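PDB 1ZSO: uncharacterized protein from Plasmodium falciparum, which is of unknown function but may bind a zinc ion. Local coordinates for residues N11-K17 and W101-F107; D30-F36 and N49-T55; N37-S41 and F69-W73; L138-W143 and G155-Y161. One frame throughout, in Å; residues are numbered along the deposited sequence.

Contact 1. Residues N11-K17 and W101-F107; sequences NTVVRIK and WRDFASF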
# COMPACT_ATOMS: atom_id res chain seq x y z
N ASN B 11 -10.62 4.34 -16.73
CA ASN B 11 -9.25 4.29 -17.21
C ASN B 11 -8.59 5.70 -17.19
O ASN B 11 -9.14 6.65 -17.77
CB ASN B 11 -9.18 3.61 -18.56
CG ASN B 11 -7.77 3.11 -18.86
OD1 ASN B 11 -6.83 3.90 -19.02
ND2 ASN B 11 -7.61 1.80 -18.88
N THR B 12 -7.45 5.83 -16.51
CA THR B 12 -6.82 7.14 -16.26
C THR B 12 -5.40 7.27 -16.83
O THR B 12 -4.52 6.49 -16.49
CB THR B 12 -6.67 7.42 -14.73
OG1 THR B 12 -7.94 7.32 -14.05
CG2 THR B 12 -6.05 8.79 -14.51
N VAL B 13 -5.14 8.30 -17.62
CA VAL B 13 -3.83 8.44 -18.28
C VAL B 13 -2.96 9.53 -17.65
O VAL B 13 -3.45 10.57 -17.25
CB VAL B 13 -4.00 8.70 -19.81
CG1 VAL B 13 -2.67 8.84 -20.48
CG2 VAL B 13 -4.73 7.57 -20.44
N VAL B 14 -1.67 9.26 -17.50
CA VAL B 14 -0.73 10.32 -17.16
C VAL B 14 -0.02 10.72 -18.43
O VAL B 14 0.60 9.88 -19.07
CB VAL B 14 0.35 9.88 -16.15
CG1 VAL B 14 1.34 11.00 -15.90
CG2 VAL B 14 -0.28 9.49 -14.85
N ARG B 15 -0.11 12.00 -18.79
CA ARG B 15 0.56 12.55 -19.94
C ARG B 15 1.69 13.44 -19.49
O ARG B 15 1.55 14.22 -18.54
CB ARG B 15 -0.43 13.37 -20.77
CG ARG B 15 -1.81 12.76 -20.78
CD ARG B 15 -2.54 12.98 -22.08
NE ARG B 15 -2.71 14.39 -22.38
CZ ARG B 15 -2.31 14.97 -23.51
NH1 ARG B 15 -1.72 14.25 -24.46
NH2 ARG B 15 -2.53 16.28 -23.69
N ILE B 16 2.81 13.34 -20.18
CA ILE B 16 3.91 14.24 -19.94
C ILE B 16 4.39 14.96 -21.21
O ILE B 16 4.13 14.55 -22.35
CB ILE B 16 5.11 13.53 -19.27
CG1 ILE B 16 5.93 12.73 -20.28
CG2 ILE B 16 4.65 12.62 -18.14
CD1 ILE B 16 7.18 12.15 -19.63
N LYS B 17 5.13 16.04 -20.94
CA LYS B 17 5.73 16.92 -21.94
C LYS B 17 7.03 17.47 -21.33
O LYS B 17 7.06 17.86 -20.18
CB LYS B 17 4.75 18.05 -22.26
CG LYS B 17 5.23 19.08 -23.24
CD LYS B 17 4.09 20.06 -23.48
CE LYS B 17 4.56 21.38 -24.01
NZ LYS B 17 3.34 22.24 -24.39
N TRP B 101 3.10 16.89 -25.92
CA TRP B 101 2.35 16.05 -24.96
C TRP B 101 2.35 14.60 -25.43
O TRP B 101 2.32 14.33 -26.63
CB TRP B 101 0.92 16.56 -24.81
CG TRP B 101 0.85 17.75 -23.91
CD1 TRP B 101 0.68 19.05 -24.27
CD2 TRP B 101 1.00 17.76 -22.47
NE1 TRP B 101 0.70 19.86 -23.15
CE2 TRP B 101 0.89 19.08 -22.04
CE3 TRP B 101 1.23 16.77 -21.52
CZ2 TRP B 101 0.99 19.44 -20.71
CZ3 TRP B 101 1.31 17.13 -20.21
CH2 TRP B 101 1.20 18.45 -19.81
N ARG B 102 2.42 13.67 -24.51
CA ARG B 102 2.41 12.26 -24.87
C ARG B 102 1.94 11.41 -23.67
O ARG B 102 2.33 11.63 -22.53
CB ARG B 102 3.79 11.81 -25.44
CG ARG B 102 4.17 10.31 -25.26
CD ARG B 102 5.19 9.75 -26.30
NE ARG B 102 5.31 8.29 -26.21
CZ ARG B 102 6.21 7.52 -26.86
NH1 ARG B 102 7.13 8.06 -27.66
NH2 ARG B 102 6.20 6.19 -26.69
N ASP B 103 1.06 10.45 -23.97
CA ASP B 103 0.64 9.47 -23.00
C ASP B 103 1.85 8.73 -22.48
O ASP B 103 2.67 8.24 -23.25
CB ASP B 103 -0.35 8.49 -23.65
CG ASP B 103 -1.72 9.12 -23.89
OD1 ASP B 103 -1.92 10.28 -23.45
OD2 ASP B 103 -2.61 8.45 -24.50
N PHE B 104 1.95 8.66 -21.15
CA PHE B 104 3.11 8.08 -20.52
C PHE B 104 2.77 6.78 -19.82
O PHE B 104 3.55 5.83 -19.85
CB PHE B 104 3.72 9.07 -19.51
CG PHE B 104 5.08 8.68 -19.03
CD1 PHE B 104 6.18 8.80 -19.86
CD2 PHE B 104 5.27 8.15 -17.76
CE1 PHE B 104 7.43 8.39 -19.45
CE2 PHE B 104 6.53 7.76 -17.34
CZ PHE B 104 7.61 7.86 -18.19
N ALA B 105 1.62 6.74 -19.15
CA ALA B 105 1.23 5.56 -18.37
C ALA B 105 -0.27 5.59 -18.16
O ALA B 105 -0.85 6.66 -17.93
CB ALA B 105 1.96 5.53 -17.06
N SER B 106 -0.92 4.43 -18.22
CA SER B 106 -2.35 4.36 -17.94
C SER B 106 -2.62 3.52 -16.68
O SER B 106 -1.85 2.57 -16.40
CB SER B 106 -3.10 3.77 -19.12
OG SER B 106 -2.47 4.14 -20.33
N PHE B 107 -3.70 3.86 -15.98
CA PHE B 107 -4.14 3.12 -14.78
C PHE B 107 -5.64 2.86 -14.77
O PHE B 107 -6.43 3.76 -15.05
CB PHE B 107 -3.80 3.89 -13.52
CG PHE B 107 -2.36 4.33 -13.45
CD1 PHE B 107 -1.94 5.48 -14.09
CD2 PHE B 107 -1.43 3.59 -12.74
CE1 PHE B 107 -0.63 5.85 -14.06
CE2 PHE B 107 -0.11 3.97 -12.72
CZ PHE B 107 0.28 5.11 -13.36
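K17 and W101 meet at one end of an antiparallel strand pairing. K17 leaves its strand with CG anti to the backbone N (chi1 178°) and runs on extended. Its CB sits over one face of the indole, 3.8 Å from W101 CD2. CG passes near the backbone N of W101. CD then comes down over the five-membered ring, 3.5 Å from its centroid and 16° off the normal, a CH-pi contact. NZ goes past the ring on the NE1 side, with W101 NE1 3.8 Å away. The edge of the same indole meets the R15 backbone, with W101 CZ3 3.4 Å from R15 O. The R15 guanidinium lies near the start of the W101 side chain, its plane 31° from the ring plane and R15 NH1 3.5 Å from W101 CB. D103 OD1 is near the edge of that guanidinium. It touches R15 CD but stays 4.1 Å from R15 NH1, too far for a salt bridge.

Between the strands, V14 O accepts from F104 N and, weakly, from A105 N. F104 and A105 therefore both face V14, a classic beta bulge, and the register shifts by one. Toward W101, I16 CD1 packs 3.5 Å from F104 CD1; in the other direction V14 CG2 touches the edge of the F107 ring.

Strand 9-21 is held on its other side by strand 152-163, through backbone bonds of V13, R15 and K17. V14 and F107 lie on a face covered by strand 112-117, where F107 also meets W34 and F36 edge-to-face.

Contact 2. Residues D30-F36 and N49-T55; sequences DEYLWIF and NIQFRKT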
# COMPACT_ATOMS: atom_id res chain seq x y z
N ASP B 30 10.60 -1.19 -13.63
CA ASP B 30 9.65 -1.81 -12.69
C ASP B 30 9.80 -1.29 -11.28
O ASP B 30 8.85 -1.37 -10.50
CB ASP B 30 9.83 -3.31 -12.67
CG ASP B 30 9.25 -3.99 -13.90
OD1 ASP B 30 8.76 -3.27 -14.80
OD2 ASP B 30 9.27 -5.24 -13.97
N GLU B 31 10.99 -0.80 -10.95
CA GLU B 31 11.28 -0.17 -9.66
C GLU B 31 10.60 1.21 -9.53
O GLU B 31 10.49 1.74 -8.44
CB GLU B 31 12.81 -0.02 -9.46
CG GLU B 31 13.66 -1.30 -9.65
CD GLU B 31 15.20 -1.04 -9.63
OE1 GLU B 31 15.67 -0.15 -8.86
OE2 GLU B 31 15.96 -1.73 -10.38
N TYR B 32 10.14 1.79 -10.63
CA TYR B 32 9.66 3.14 -10.57
C TYR B 32 8.60 3.29 -9.46
O TYR B 32 7.64 2.48 -9.32
CB TYR B 32 9.12 3.63 -11.94
CG TYR B 32 8.72 5.08 -11.87
CD1 TYR B 32 9.67 6.07 -11.95
CD2 TYR B 32 7.41 5.45 -11.61
CE1 TYR B 32 9.30 7.41 -11.82
CE2 TYR B 32 7.05 6.75 -11.48
CZ TYR B 32 8.00 7.75 -11.60
OH TYR B 32 7.63 9.07 -11.45
N LEU B 33 8.78 4.35 -8.68
CA LEU B 33 7.87 4.65 -7.57
C LEU B 33 6.75 5.59 -7.99
O LEU B 33 6.99 6.80 -8.12
CB LEU B 33 8.61 5.27 -6.40
CG LEU B 33 7.71 5.27 -5.18
CD1 LEU B 33 7.35 3.84 -4.87
CD2 LEU B 33 8.37 5.92 -3.98
N TRP B 34 5.54 5.05 -8.19
CA TRP B 34 4.38 5.93 -8.52
C TRP B 34 3.86 6.58 -7.25
O TRP B 34 3.74 5.91 -6.19
CB TRP B 34 3.25 5.15 -9.20
CG TRP B 34 3.67 4.58 -10.46
CD1 TRP B 34 4.10 3.33 -10.68
CD2 TRP B 34 3.79 5.27 -11.71
NE1 TRP B 34 4.43 3.16 -12.00
CE2 TRP B 34 4.26 4.35 -12.65
CE3 TRP B 34 3.49 6.57 -12.12
CZ2 TRP B 34 4.48 4.70 -13.97
CZ3 TRP B 34 3.73 6.91 -13.43
CH2 TRP B 34 4.20 5.98 -14.34
N ILE B 35 3.61 7.89 -7.35
CA ILE B 35 3.22 8.76 -6.23
C ILE B 35 2.03 9.63 -6.68
O ILE B 35 2.01 10.25 -7.77
CB ILE B 35 4.39 9.60 -5.76
CG1 ILE B 35 5.58 8.68 -5.45
CG2 ILE B 35 4.04 10.40 -4.49
CD1 ILE B 35 6.87 9.39 -5.29
N PHE B 36 0.99 9.63 -5.89
CA PHE B 36 -0.22 10.36 -6.28
C PHE B 36 -0.85 10.92 -5.05
O PHE B 36 -0.69 10.37 -3.95
CB PHE B 36 -1.24 9.43 -6.94
CG PHE B 36 -0.85 8.99 -8.33
CD1 PHE B 36 -1.02 9.83 -9.40
CD2 PHE B 36 -0.32 7.73 -8.55
CE1 PHE B 36 -0.64 9.44 -10.69
CE2 PHE B 36 0.05 7.33 -9.82
CZ PHE B 36 -0.12 8.18 -10.90
N ASN B 49 0.03 11.43 -1.27
CA ASN B 49 1.33 10.77 -1.32
C ASN B 49 1.21 9.27 -1.12
O ASN B 49 1.88 8.69 -0.25
CB ASN B 49 2.23 11.35 -0.23
CG ASN B 49 3.71 10.87 -0.34
OD1 ASN B 49 4.31 10.90 -1.43
ND2 ASN B 49 4.28 10.45 0.79
N ILE B 50 0.30 8.64 -1.86
CA ILE B 50 0.29 7.21 -1.85
C ILE B 50 1.43 6.83 -2.73
O ILE B 50 1.81 7.60 -3.66
CB ILE B 50 -1.00 6.58 -2.37
CG1 ILE B 50 -1.23 6.92 -3.85
CG2 ILE B 50 -2.15 7.02 -1.53
CD1 ILE B 50 -2.09 5.97 -4.51
N GLN B 51 1.99 5.67 -2.45
CA GLN B 51 3.15 5.19 -3.19
C GLN B 51 2.97 3.72 -3.61
O GLN B 51 2.53 2.84 -2.85
CB GLN B 51 4.44 5.34 -2.35
CG GLN B 51 4.66 6.68 -1.67
CD GLN B 51 5.86 6.66 -0.76
OE1 GLN B 51 6.26 5.62 -0.29
NE2 GLN B 51 6.46 7.81 -0.51
N PHE B 52 3.35 3.42 -4.82
CA PHE B 52 3.28 2.01 -5.24
C PHE B 52 4.12 1.78 -6.45
O PHE B 52 4.46 2.72 -7.14
CB PHE B 52 1.82 1.55 -5.49
CG PHE B 52 1.18 2.15 -6.71
CD1 PHE B 52 1.30 1.53 -7.94
CD2 PHE B 52 0.44 3.31 -6.61
CE1 PHE B 52 0.75 2.08 -9.04
CE2 PHE B 52 -0.10 3.88 -7.71
CZ PHE B 52 0.03 3.27 -8.92
N ARG B 53 4.44 0.51 -6.71
CA ARG B 53 5.11 0.05 -7.94
C ARG B 53 4.23 -0.88 -8.76
O ARG B 53 3.41 -1.60 -8.20
CB ARG B 53 6.38 -0.73 -7.61
CG ARG B 53 7.50 0.15 -7.06
CD ARG B 53 8.15 -0.51 -5.87
NE ARG B 53 7.12 -0.84 -4.86
CZ ARG B 53 6.71 -0.01 -3.90
NH1 ARG B 53 7.27 1.19 -3.77
NH2 ARG B 53 5.74 -0.39 -3.05
N LYS B 54 4.45 -0.92 -10.08
CA LYS B 54 3.61 -1.72 -10.98
C LYS B 54 3.77 -3.24 -10.72
O LYS B 54 3.06 -4.05 -11.27
CB LYS B 54 3.96 -1.39 -12.46
CG LYS B 54 5.15 -2.21 -12.99
CD LYS B 54 5.94 -1.48 -14.03
CE LYS B 54 5.52 -1.80 -15.42
NZ LYS B 54 6.17 -0.83 -16.40
N THR B 55 4.74 -3.62 -9.89
CA THR B 55 5.03 -5.02 -9.61
C THR B 55 4.37 -5.45 -8.32
O THR B 55 4.36 -6.65 -8.02
CB THR B 55 6.56 -5.26 -9.43
OG1 THR B 55 7.04 -4.35 -8.48
CG2 THR B 55 7.34 -5.04 -10.76
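W34 and F52 face each other across an antiparallel hydrogen-bonded pair. Their rings are near parallel, 27° apart, but slid so far that they barely overlap. The closer contact is made by W34 CB, which stands over one face of the F52 ring, 3.9 Å from its centroid, a CH-pi contact. F52 CG lies between the backbone N and the carbonyl carbon (chi1 70°), which brings the ring back over the neighbouring strand. F36 reaches the same phenyl from the next position on this face, with F36 CD2 3.9 Å from F52 CE2. The Y32 ring turns its CD2 edge onto one face of the W34 indole.

I35 and Q51 lie on the other face; beside I35, pointing the same way, is N49 from the bulge. Q51 sends its polar end to K72 of the second subunit. At the loop end, D30 crosses K54, with a long salt bridge of 3.9 Å between D30 OD1 and K54 NZ. D30 CB also packs 3.6 Å from T55 CG2. The R53 guanidinium pairs with D56.

Four backbone bonds join W34 to F52 and F36 to I50. N49 and I50 both face F36, which fits a G1 beta bulge. This is a beta hairpin of strands 34-40 and 46-52, aromatic on the side turned to F107 and in touch with the second subunit on the other.

Contact 3. Residues N37-S41 and F69-W73; sequences NIRDS and FMIKW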
# COMPACT_ATOMS: atom_id res chain seq x y z
N ASN B 37 -1.55 12.03 -5.26
CA ASN B 37 -2.64 12.35 -4.40
C ASN B 37 -3.94 11.82 -5.01
O ASN B 37 -4.24 12.04 -6.19
CB ASN B 37 -2.79 13.84 -4.20
CG ASN B 37 -1.62 14.49 -3.50
OD1 ASN B 37 -0.83 13.88 -2.78
ND2 ASN B 37 -1.54 15.80 -3.69
N ILE B 38 -4.72 11.13 -4.18
CA ILE B 38 -5.99 10.56 -4.60
C ILE B 38 -7.20 11.05 -3.79
O ILE B 38 -7.07 11.68 -2.73
CB ILE B 38 -5.94 9.04 -4.51
CG1 ILE B 38 -5.79 8.62 -3.04
CG2 ILE B 38 -4.76 8.52 -5.42
CD1 ILE B 38 -6.15 7.15 -2.74
N ARG B 39 -8.36 10.73 -4.33
CA ARG B 39 -9.64 11.01 -3.69
C ARG B 39 -10.60 9.83 -3.87
O ARG B 39 -10.57 9.08 -4.87
CB ARG B 39 -10.26 12.27 -4.28
CG ARG B 39 -11.45 12.84 -3.48
CD ARG B 39 -12.26 13.67 -4.41
NE ARG B 39 -13.58 14.01 -3.90
CZ ARG B 39 -13.89 15.18 -3.36
NH1 ARG B 39 -12.94 16.11 -3.21
NH2 ARG B 39 -15.14 15.41 -2.93
N ASP B 40 -11.45 9.66 -2.88
CA ASP B 40 -12.53 8.70 -2.96
C ASP B 40 -13.51 9.16 -4.05
O ASP B 40 -13.94 10.31 -4.09
CB ASP B 40 -13.18 8.63 -1.59
CG ASP B 40 -14.25 7.59 -1.48
OD1 ASP B 40 -14.61 6.96 -2.51
OD2 ASP B 40 -14.78 7.46 -0.34
N SER B 41 -13.81 8.28 -4.99
CA SER B 41 -14.71 8.60 -6.08
C SER B 41 -16.15 8.70 -5.60
O SER B 41 -17.02 9.26 -6.31
CB SER B 41 -14.60 7.55 -7.19
OG SER B 41 -14.96 6.28 -6.71
N PHE B 69 -2.28 -1.06 -5.92
CA PHE B 69 -2.67 -0.26 -4.77
C PHE B 69 -4.13 -0.48 -4.40
O PHE B 69 -5.00 -0.55 -5.28
CB PHE B 69 -2.46 1.25 -5.02
CG PHE B 69 -2.78 2.10 -3.81
CD1 PHE B 69 -1.84 2.28 -2.81
CD2 PHE B 69 -4.02 2.69 -3.65
CE1 PHE B 69 -2.14 3.08 -1.64
CE2 PHE B 69 -4.31 3.46 -2.53
CZ PHE B 69 -3.35 3.64 -1.51
N MSE B 70 -4.38 -0.52 -3.10
CA MSE B 70 -5.73 -0.64 -2.56
C MSE B 70 -5.99 0.23 -1.31
O MSE B 70 -5.08 0.53 -0.53
CB MSE B 70 -6.01 -2.07 -2.11
CG MSE B 70 -6.43 -3.04 -3.17
SE MSE B 70 -7.35 -4.55 -2.17
CE MSE B 70 -5.79 -5.52 -1.63
N ILE B 71 -7.25 0.60 -1.12
CA ILE B 71 -7.65 1.33 0.04
C ILE B 71 -9.10 0.99 0.36
O ILE B 71 -9.91 0.81 -0.54
CB ILE B 71 -7.37 2.85 -0.13
CG1 ILE B 71 -7.65 3.63 1.14
CG2 ILE B 71 -8.16 3.49 -1.29
CD1 ILE B 71 -7.10 5.04 1.05
N LYS B 72 -9.39 0.82 1.64
CA LYS B 72 -10.72 0.69 2.14
C LYS B 72 -11.04 2.04 2.79
O LYS B 72 -10.60 2.35 3.92
CB LYS B 72 -10.81 -0.48 3.12
CG LYS B 72 -12.15 -0.71 3.77
CD LYS B 72 -12.05 -1.91 4.70
CE LYS B 72 -13.40 -2.58 4.95
NZ LYS B 72 -14.23 -1.79 5.91
N TRP B 73 -11.74 2.87 2.02
CA TRP B 73 -12.00 4.27 2.35
C TRP B 73 -12.73 4.44 3.66
O TRP B 73 -12.43 5.39 4.40
CB TRP B 73 -12.82 4.93 1.24
CG TRP B 73 -12.03 5.28 0.04
CD1 TRP B 73 -12.12 4.73 -1.18
CD2 TRP B 73 -11.05 6.31 -0.06
NE1 TRP B 73 -11.26 5.33 -2.04
CE2 TRP B 73 -10.57 6.30 -1.37
CE3 TRP B 73 -10.50 7.23 0.86
CZ2 TRP B 73 -9.63 7.19 -1.82
CZ3 TRP B 73 -9.55 8.08 0.43
CH2 TRP B 73 -9.14 8.09 -0.91
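The indole of W73 is sandwiched between D40 and I71. D40 CB lies over the centre of one face, 3.4 Å above the plane and 3.6 Å from the centroid of the five-membered ring, a CH-pi contact. I71 CG2 covers the opposite face, offset toward the rim. The D40 carboxylate is stacked on the ring system, its plane only 3° from that of the indole, with D40 CG 3.5 Å from W73 CG. The two side chains slide past each other in opposite directions. D40 CG is anti to the backbone N (chi1 -175°), and this lays the acid group along the pyrrole end of the indole. The backbone joins the stack at the benzo end, where D40 N is 3.2 Å from W73 CZ2 over the face.

The carboxylate is held flat from its own strand end. S43 OG bonds to D40 OD2 and T42 N to D40 OD1. W73 NE1 is satisfied by G111 O, which fixes the rotation of the ring.

I38 completes the contact. Its CD1 methyl meets the benzo part of the indole obliquely, 3.6 Å from W73 CZ2. The same methyl lies 4.1 Å from F69 CE2 and 4.4 Å from I71 CG2. It therefore fills the angle between three side chains of the other segment.

The strands belong to different antiparallel sheets. They are joined without hydrogen bonds, by side chains and a little backbone packed on the indole. It is a packing contact between two sheets, in which W73, just past the edge strand 69-71, lies against strand 34-40.

Contact 4. Residues L138-W143 and G155-Y161; sequences LSDQNW and GIYNLEY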
# COMPACT_ATOMS: atom_id res chain seq x y z
N LEU B 138 13.33 14.01 -11.21
CA LEU B 138 12.47 14.95 -11.90
C LEU B 138 11.37 15.45 -10.96
O LEU B 138 10.42 16.07 -11.41
CB LEU B 138 11.91 14.36 -13.21
CG LEU B 138 12.93 14.14 -14.33
CD1 LEU B 138 12.35 13.37 -15.53
CD2 LEU B 138 13.49 15.43 -14.85
N SER B 139 11.53 15.23 -9.67
CA SER B 139 10.58 15.78 -8.74
C SER B 139 10.56 17.30 -8.83
O SER B 139 9.52 17.91 -8.58
CB SER B 139 10.82 15.32 -7.29
OG SER B 139 11.94 15.95 -6.72
N ASP B 140 11.67 17.93 -9.21
CA ASP B 140 11.71 19.39 -9.41
C ASP B 140 11.52 19.82 -10.90
O ASP B 140 11.69 21.00 -11.25
CB ASP B 140 13.01 19.97 -8.86
CG ASP B 140 14.23 19.25 -9.40
OD1 ASP B 140 14.12 18.53 -10.45
OD2 ASP B 140 15.28 19.36 -8.72
N GLN B 141 11.20 18.83 -11.74
CA GLN B 141 10.71 19.02 -13.11
C GLN B 141 11.81 19.28 -14.12
O GLN B 141 11.54 19.56 -15.28
CB GLN B 141 9.65 20.13 -13.16
CG GLN B 141 8.24 19.69 -12.76
CD GLN B 141 7.98 19.68 -11.26
OE1 GLN B 141 7.32 18.76 -10.75
NE2 GLN B 141 8.46 20.70 -10.56
N ASN B 142 13.07 19.18 -13.67
CA ASN B 142 14.22 19.63 -14.48
C ASN B 142 15.43 18.75 -14.10
O ASN B 142 15.62 18.40 -12.94
CB ASN B 142 14.57 21.12 -14.23
CG ASN B 142 13.51 22.10 -14.73
OD1 ASN B 142 13.47 22.46 -15.93
ND2 ASN B 142 12.67 22.57 -13.81
N TRP B 143 16.26 18.44 -15.08
CA TRP B 143 17.42 17.62 -14.81
C TRP B 143 18.42 17.77 -15.91
O TRP B 143 18.05 17.84 -17.06
CB TRP B 143 17.01 16.16 -14.65
CG TRP B 143 18.14 15.21 -14.66
CD1 TRP B 143 18.83 14.75 -13.58
CD2 TRP B 143 18.73 14.59 -15.82
NE1 TRP B 143 19.81 13.89 -13.99
CE2 TRP B 143 19.77 13.77 -15.36
CE3 TRP B 143 18.46 14.65 -17.18
CZ2 TRP B 143 20.55 13.01 -16.21
CZ3 TRP B 143 19.27 13.91 -18.04
CH2 TRP B 143 20.30 13.10 -17.55
N GLY B 155 20.01 17.24 -21.00
CA GLY B 155 19.05 17.93 -20.14
C GLY B 155 17.58 17.61 -20.39
O GLY B 155 17.17 17.24 -21.49
N ILE B 156 16.79 17.72 -19.34
CA ILE B 156 15.35 17.62 -19.45
C ILE B 156 14.79 18.84 -18.72
O ILE B 156 15.05 19.05 -17.53
CB ILE B 156 14.81 16.31 -18.81
CG1 ILE B 156 15.18 15.14 -19.70
CG2 ILE B 156 13.26 16.37 -18.63
CD1 ILE B 156 15.39 13.88 -18.96
N TYR B 157 14.04 19.66 -19.47
CA TYR B 157 13.60 20.94 -18.98
C TYR B 157 12.10 21.05 -19.02
O TYR B 157 11.44 20.48 -19.88
CB TYR B 157 14.17 22.06 -19.86
CG TYR B 157 15.67 22.21 -19.82
CD1 TYR B 157 16.25 23.19 -19.03
CD2 TYR B 157 16.50 21.37 -20.58
CE1 TYR B 157 17.62 23.34 -18.97
CE2 TYR B 157 17.91 21.50 -20.51
CZ TYR B 157 18.45 22.48 -19.71
OH TYR B 157 19.84 22.68 -19.65
N ASN B 158 11.60 21.84 -18.08
CA ASN B 158 10.23 22.24 -18.01
C ASN B 158 9.37 21.01 -18.15
O ASN B 158 8.57 20.92 -19.07
CB ASN B 158 9.93 23.29 -19.10
CG ASN B 158 8.51 23.91 -18.97
OD1 ASN B 158 7.87 23.79 -17.93
ND2 ASN B 158 8.05 24.58 -20.03
N LEU B 159 9.56 20.05 -17.25
CA LEU B 159 8.74 18.82 -17.28
C LEU B 159 7.34 19.20 -16.84
O LEU B 159 7.16 19.88 -15.81
CB LEU B 159 9.34 17.70 -16.40
CG LEU B 159 8.43 16.48 -16.15
CD1 LEU B 159 8.22 15.61 -17.41
CD2 LEU B 159 8.90 15.66 -14.96
N GLU B 160 6.37 18.83 -17.67
CA GLU B 160 4.97 19.12 -17.44
C GLU B 160 4.20 17.80 -17.52
O GLU B 160 4.61 16.85 -18.20
CB GLU B 160 4.44 20.08 -18.48
CG GLU B 160 4.95 21.52 -18.41
CD GLU B 160 4.30 22.43 -19.47
OE1 GLU B 160 3.28 23.07 -19.13
OE2 GLU B 160 4.78 22.50 -20.64
N TYR B 161 3.09 17.72 -16.81
CA TYR B 161 2.32 16.51 -16.82
C TYR B 161 0.86 16.79 -16.50
O TYR B 161 0.49 17.88 -16.01
CB TYR B 161 2.93 15.48 -15.83
CG TYR B 161 3.40 16.12 -14.56
CD1 TYR B 161 2.53 16.39 -13.51
CD2 TYR B 161 4.73 16.47 -14.41
CE1 TYR B 161 2.98 16.99 -12.34
CE2 TYR B 161 5.19 17.07 -13.26
CZ TYR B 161 4.32 17.32 -12.23
OH TYR B 161 4.85 17.93 -11.10
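The backbone of Q141 and W143 bonds to that of L159 and I156, with L159 N to Q141 O at 2.8 Å and a reciprocal pair between W143 and I156. The type I turn from L138 to Q141 leads into this pairing, and the strand turns a corner at N158.

N142 grips that corner. Its OD1 accepts from N158 N at 2.9 Å. The bond is straight at the hydrogen, 168°, but the donor stands 45° out of the carbonyl plane, not on a lone pair. N142 ND2 turns back to D140 O, so both ends of the amide are engaged.

Q141 crosses Y161 at about a right angle. A bend at chi2 (83°) carries its amide to the phenol, where Y161 OH donates to Q141 OE1 at 2.6 Å. OE1 lies in the plane of the tyrosine ring, at its edge.

The other side is apolar. L138 CB packs 3.7 Å from L159 CD2, and L138 CD2 meets I156 CG2. W143 CE3 lies 3.6 Å from I156 CD1. L26 and F123 extend this cluster.

The chemistry is thus two-sided. One amide holds the corner at N158, the other the Y161 hydroxyl. L138, W143, I156 and L159 pack on the apolar side. Together they fix the loop before strand 143-147 on strand 152-163.

Overall arrangement
Contacts 1 and 2 are the more central, with buried aromatic and apolar faces that touch where A105 packs on W34. Contacts 3 and 4 are farther out, on opposite sides of the chain centre and about 27 Å apart between their centres. Contact 4 has exposed residues among those that touch, contact 3 none. Contact 3 shares strand 34-40 with contact 2, and both reach the second subunit. Contact 4 adjoins contact 1 through neighbouring strands 9-21 and 152-163, where K17 meets E160. Contacts 1 and 2 pair strands by backbone bonds, each with a bulge. Contact 3 relies on stacking between sheets, while contact 4 adds amide bonds at a loop.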